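Local atomic coordinates of isoflavone reductase (Medicago sativa, PDB entry 2GAS), a protein that reduces achiral isoflavones such as 2'-hydroxyformononetin to chiral isoflavanones with NADPH, on the way to the alfalfa phytoalexin (-)-medicarpin. Residues 210-215 with 285-290; 215-220 with 294-299. All blocks are in the same frame, centred on the assembly; numbering follows the deposited sequence.

Contact 1 of 2, residues 210-215 with 285-290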
# COMPACT_ATOMS: atom_id res chain seq x y z
N LYS A 210 3.06 -15.03 6.15
CA LYS A 210 2.68 -14.11 7.21
C LYS A 210 2.21 -12.78 6.63
O LYS A 210 2.55 -12.43 5.49
CB LYS A 210 3.88 -13.81 8.12
CG LYS A 210 4.41 -14.98 8.94
CD LYS A 210 3.70 -15.07 10.28
CE LYS A 210 4.49 -15.89 11.28
NZ LYS A 210 4.77 -17.26 10.78
N ALA A 211 1.43 -12.05 7.42
CA ALA A 211 0.98 -10.72 7.04
C ALA A 211 1.91 -9.81 7.84
O ALA A 211 2.10 -10.02 9.04
CB ALA A 211 -0.47 -10.50 7.47
N VAL A 212 2.51 -8.83 7.17
CA VAL A 212 3.41 -7.88 7.84
C VAL A 212 2.64 -6.58 7.99
O VAL A 212 2.15 -6.02 7.01
CB VAL A 212 4.69 -7.65 7.00
CG1 VAL A 212 5.57 -6.59 7.65
CG2 VAL A 212 5.47 -8.95 6.89
N HIS A 213 2.54 -6.10 9.23
CA HIS A 213 1.78 -4.89 9.53
C HIS A 213 2.65 -3.70 9.84
O HIS A 213 3.56 -3.79 10.67
CB HIS A 213 0.86 -5.17 10.72
CG HIS A 213 0.06 -6.41 10.57
ND1 HIS A 213 -1.21 -6.42 10.01
CD2 HIS A 213 0.36 -7.71 10.82
CE1 HIS A 213 -1.64 -7.66 9.93
NE2 HIS A 213 -0.71 -8.46 10.41
N ILE A 214 2.37 -2.58 9.19
CA ILE A 214 3.12 -1.36 9.43
C ILE A 214 2.30 -0.40 10.28
O ILE A 214 1.35 0.22 9.80
CB ILE A 214 3.49 -0.64 8.10
CG1 ILE A 214 4.10 -1.62 7.10
CG2 ILE A 214 4.45 0.52 8.39
CD1 ILE A 214 5.44 -2.15 7.49
N ARG A 215 2.63 -0.32 11.57
CA ARG A 215 1.98 0.59 12.50
C ARG A 215 3.17 1.20 13.24
O ARG A 215 3.59 0.68 14.27
CB ARG A 215 1.08 -0.14 13.50
CG ARG A 215 -0.35 -0.41 13.02
CD ARG A 215 -0.54 -1.85 12.56
NE ARG A 215 -0.29 -2.84 13.60
CZ ARG A 215 -1.21 -3.31 14.45
NH1 ARG A 215 -2.46 -2.89 14.40
NH2 ARG A 215 -0.87 -4.25 15.33
N ILE A 285 3.32 -10.39 11.62
CA ILE A 285 4.62 -9.82 11.97
C ILE A 285 4.36 -8.32 12.12
O ILE A 285 3.69 -7.72 11.29
CB ILE A 285 5.67 -10.04 10.86
CG1 ILE A 285 6.04 -11.52 10.76
CG2 ILE A 285 6.90 -9.19 11.13
CD1 ILE A 285 6.65 -12.09 12.02
N GLU A 286 4.87 -7.71 13.19
CA GLU A 286 4.71 -6.27 13.41
C GLU A 286 6.01 -5.63 12.92
O GLU A 286 7.06 -5.80 13.53
CB GLU A 286 4.50 -5.99 14.91
CG GLU A 286 4.10 -4.56 15.24
CD GLU A 286 2.67 -4.26 14.85
OE1 GLU A 286 2.45 -3.37 14.00
OE2 GLU A 286 1.76 -4.91 15.41
N ALA A 287 5.93 -4.89 11.82
CA ALA A 287 7.13 -4.27 11.26
C ALA A 287 7.97 -3.46 12.23
O ALA A 287 9.19 -3.57 12.22
CB ALA A 287 6.75 -3.41 10.07
N SER A 288 7.34 -2.66 13.08
CA SER A 288 8.09 -1.85 14.03
C SER A 288 8.89 -2.71 15.02
O SER A 288 9.90 -2.26 15.56
CB SER A 288 7.15 -0.91 14.79
OG SER A 288 6.18 -1.63 15.52
N GLU A 289 8.43 -3.93 15.26
CA GLU A 289 9.12 -4.83 16.19
C GLU A 289 10.18 -5.68 15.50
O GLU A 289 11.24 -5.95 16.07
CB GLU A 289 8.11 -5.77 16.86
CG GLU A 289 7.03 -5.07 17.67
CD GLU A 289 7.60 -4.30 18.85
OE1 GLU A 289 8.27 -4.93 19.70
OE2 GLU A 289 7.37 -3.07 18.93
N ALA A 290 9.89 -6.09 14.27
CA ALA A 290 10.82 -6.91 13.51
C ALA A 290 11.96 -6.12 12.89
O ALA A 290 13.08 -6.62 12.77
CB ALA A 290 10.07 -7.67 12.42
O HOH W 1 4.43 -1.88 13.00

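Contact 2 of 2, residues 215-220 with 294-299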
# COMPACT_ATOMS: atom_id res chain seq x y z
N ARG A 215 2.63 -0.32 11.57
CA ARG A 215 1.98 0.59 12.50
C ARG A 215 3.17 1.20 13.24
O ARG A 215 3.59 0.68 14.27
CB ARG A 215 1.08 -0.14 13.50
CG ARG A 215 -0.35 -0.41 13.02
CD ARG A 215 -0.54 -1.85 12.56
NE ARG A 215 -0.29 -2.84 13.60
CZ ARG A 215 -1.21 -3.31 14.45
NH1 ARG A 215 -2.46 -2.89 14.40
NH2 ARG A 215 -0.87 -4.25 15.33
N LEU A 216 3.71 2.29 12.69
CA LEU A 216 4.89 2.94 13.28
C LEU A 216 4.49 3.85 14.45
O LEU A 216 3.66 4.74 14.31
CB LEU A 216 5.61 3.72 12.18
CG LEU A 216 5.91 2.88 10.93
CD1 LEU A 216 6.33 3.77 9.78
CD2 LEU A 216 6.98 1.84 11.23
N PRO A 217 5.11 3.64 15.62
CA PRO A 217 4.85 4.41 16.84
C PRO A 217 4.55 5.91 16.71
O PRO A 217 3.50 6.36 17.15
CB PRO A 217 6.08 4.12 17.69
CG PRO A 217 6.35 2.69 17.35
CD PRO A 217 6.23 2.70 15.84
N LYS A 218 5.47 6.66 16.13
CA LYS A 218 5.27 8.10 16.00
C LYS A 218 4.25 8.50 14.94
O LYS A 218 3.88 9.67 14.84
CB LYS A 218 6.60 8.81 15.73
CG LYS A 218 7.52 8.82 16.95
CD LYS A 218 8.85 9.52 16.65
CE LYS A 218 9.68 8.73 15.66
NZ LYS A 218 11.00 9.38 15.40
N ASN A 219 3.80 7.52 14.16
CA ASN A 219 2.83 7.76 13.09
C ASN A 219 1.49 7.09 13.38
O ASN A 219 0.62 7.04 12.52
CB ASN A 219 3.36 7.26 11.75
CG ASN A 219 4.57 8.04 11.27
OD1 ASN A 219 5.02 8.97 11.94
ND2 ASN A 219 5.08 7.68 10.10
N TYR A 220 1.34 6.57 14.60
CA TYR A 220 0.11 5.92 15.03
C TYR A 220 -0.62 7.05 15.73
O TYR A 220 -0.38 7.32 16.91
CB TYR A 220 0.46 4.79 16.00
CG TYR A 220 -0.67 3.81 16.25
CD1 TYR A 220 -1.22 3.08 15.20
CD2 TYR A 220 -1.15 3.59 17.54
CE1 TYR A 220 -2.24 2.16 15.43
CE2 TYR A 220 -2.17 2.67 17.78
CZ TYR A 220 -2.70 1.96 16.72
OH TYR A 220 -3.70 1.04 16.95
N VAL A 294 14.86 0.43 10.94
CA VAL A 294 14.44 1.27 9.82
C VAL A 294 14.02 2.65 10.33
O VAL A 294 13.08 2.77 11.12
CB VAL A 294 13.27 0.62 9.04
CG1 VAL A 294 12.79 1.56 7.94
CG2 VAL A 294 13.72 -0.70 8.45
N THR A 295 14.73 3.69 9.90
CA THR A 295 14.42 5.05 10.32
C THR A 295 13.34 5.64 9.42
O THR A 295 13.63 6.17 8.35
CB THR A 295 15.66 5.96 10.28
OG1 THR A 295 16.75 5.31 10.94
CG2 THR A 295 15.37 7.27 11.00
N TYR A 296 12.10 5.57 9.87
CA TYR A 296 10.98 6.06 9.07
C TYR A 296 10.71 7.55 9.18
O TYR A 296 11.06 8.19 10.17
CB TYR A 296 9.71 5.29 9.44
CG TYR A 296 9.27 5.44 10.88
CD1 TYR A 296 9.76 4.58 11.88
CD2 TYR A 296 8.37 6.42 11.26
CE1 TYR A 296 9.34 4.70 13.20
CE2 TYR A 296 7.95 6.56 12.58
CZ TYR A 296 8.44 5.69 13.54
OH TYR A 296 8.01 5.82 14.84
N THR A 297 10.11 8.10 8.13
CA THR A 297 9.74 9.51 8.09
C THR A 297 8.49 9.66 8.95
O THR A 297 7.52 8.93 8.78
CB THR A 297 9.41 9.95 6.64
OG1 THR A 297 10.60 9.92 5.85
CG2 THR A 297 8.84 11.37 6.64
N THR A 298 8.52 10.60 9.89
CA THR A 298 7.37 10.78 10.77
C THR A 298 6.27 11.60 10.11
O THR A 298 6.49 12.30 9.12
CB THR A 298 7.78 11.49 12.08
OG1 THR A 298 8.26 12.80 11.77
CG2 THR A 298 8.88 10.70 12.78
N ALA A 299 5.06 11.50 10.65
CA ALA A 299 3.95 12.27 10.11
C ALA A 299 4.30 13.74 10.26
O ALA A 299 3.99 14.56 9.39
CB ALA A 299 2.68 11.95 10.88
O HOH W 2 11.53 7.87 13.00

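Contact 1 of 2, residues 210-215 with 285-290
The guanidinium of Arg215 and the carboxylate of Glu286 meet edge to edge, their planes 16° apart, in a two-pronged, side-on salt bridge. Arg215 NE donates to Glu286 OE1 (2.8 Å) and Arg215 NH2 to Glu286 OE2 (2.7 Å), each oxygen using its syn lone pair. Bends at chi2 and chi3 fold the arginine chain back to bring this edge round. Tyr277 makes a cation-pi contact with Arg215, and the carbonyls of Ala275 and Tyr277 accept from NH1 and NH2; these bonds and the ring fix the turn of the guanidinium. The His213 ring offers an edge: CD2 lies 3.4 Å from Ile285 O, near the ring plane. ND1 bonds to Tyr277 OH and NE2 to Asp284 OD1, the two rings meeting at about 70°. On the other face of the sheet Val212 CG2 packs on Ile285 CB (4.1 Å). Three backbone bonds join the segments: Ile285 N to Ala211 O, His213 N to Ile285 O (2.9 Å, 171° at the hydrogen), and Ala287 N to His213 O. A water accepts from Arg215 N and Ser288 N and lies 2.7 Å from Glu286 OE1, to which it probably donates. Strand 210-213 is the middle of three parallel strands in this Rossmann-type NmrA reductase; edge strand 284-286 runs straight into helix 287-290, with Glu286 as N-cap.

Contact 2 of 2, residues 215-220 with 294-299
Leu216 lies over one face of the Tyr296 ring. Its CB makes a CH-pi contact 3.7 Å from the ring centroid, nearly on the ring normal, while CD1 reaches back to Tyr296 CG at 3.6 Å. The leucine and the tyrosine run antiparallel, so CB sits over the middle of the ring and CD1 toward its CG end; Leu216 also touches Phe197 and Val189. Tyr296 holds its ring here by placing CG between its backbone N and carbonyl carbon (chi1 61°). Pro217 begins the short 3-10 segment 217-219, and its CD comes near the phenol oxygen. Next along the chain, Lys218 gives its backbone N-H to Tyr296 OH (3.0 Å, 167° at the hydrogen), tying the end of the ring to the turn. The lysine chain then runs beside the phenol, bent at chi3, and packs CE against Thr298 CG2 at 3.6 Å. Its NZ donates to a water that in turn donates to Tyr296 O; this water sits over the ring face opposite Leu216. The arrangement joins a 3-10 turn between strands 210-213 and 220-222 to the irregular chain leading into helix 299-303, whose N-cap is Thr298, with OG1 accepting from Glu301 N. Asn219 meets that helix start with both ends of its amide, which stands 82° to the Tyr296 ring, and so bonds to the backbone on either side of Thr298. ND2 lies in the plane of the Thr297 carbonyl and uses one of the lone pairs of Thr297 O (3.0 Å), donating also to Tyr188 O of strand 185-189. OD1 accepts from Ala299 N (2.8 Å), the donor lying well above the amide carbonyl plane.

Along the chain the segments come as 210-215, 215-220, 285-290 and 294-299, so the two contacts cross; they share Arg215, and their centres are about 12 Å apart. They touch where Ser288 CB packs 3.9 Å from Pro217 CD. Helix 191-202 backs both, its Phe197 meeting Ile214 and Ala287 in contact 1 and Leu216 in contact 2. Contact 1 pairs two strands of the three-stranded parallel sheet; contact 2 ties the turn after its middle strand to the chain entering helix 299-303. Contact 2 is remote from the cofactor-binding residues, whereas the side chain of Ala211 in contact 1 is about 5 Å from that of Arg137, which probably binds NADP(+).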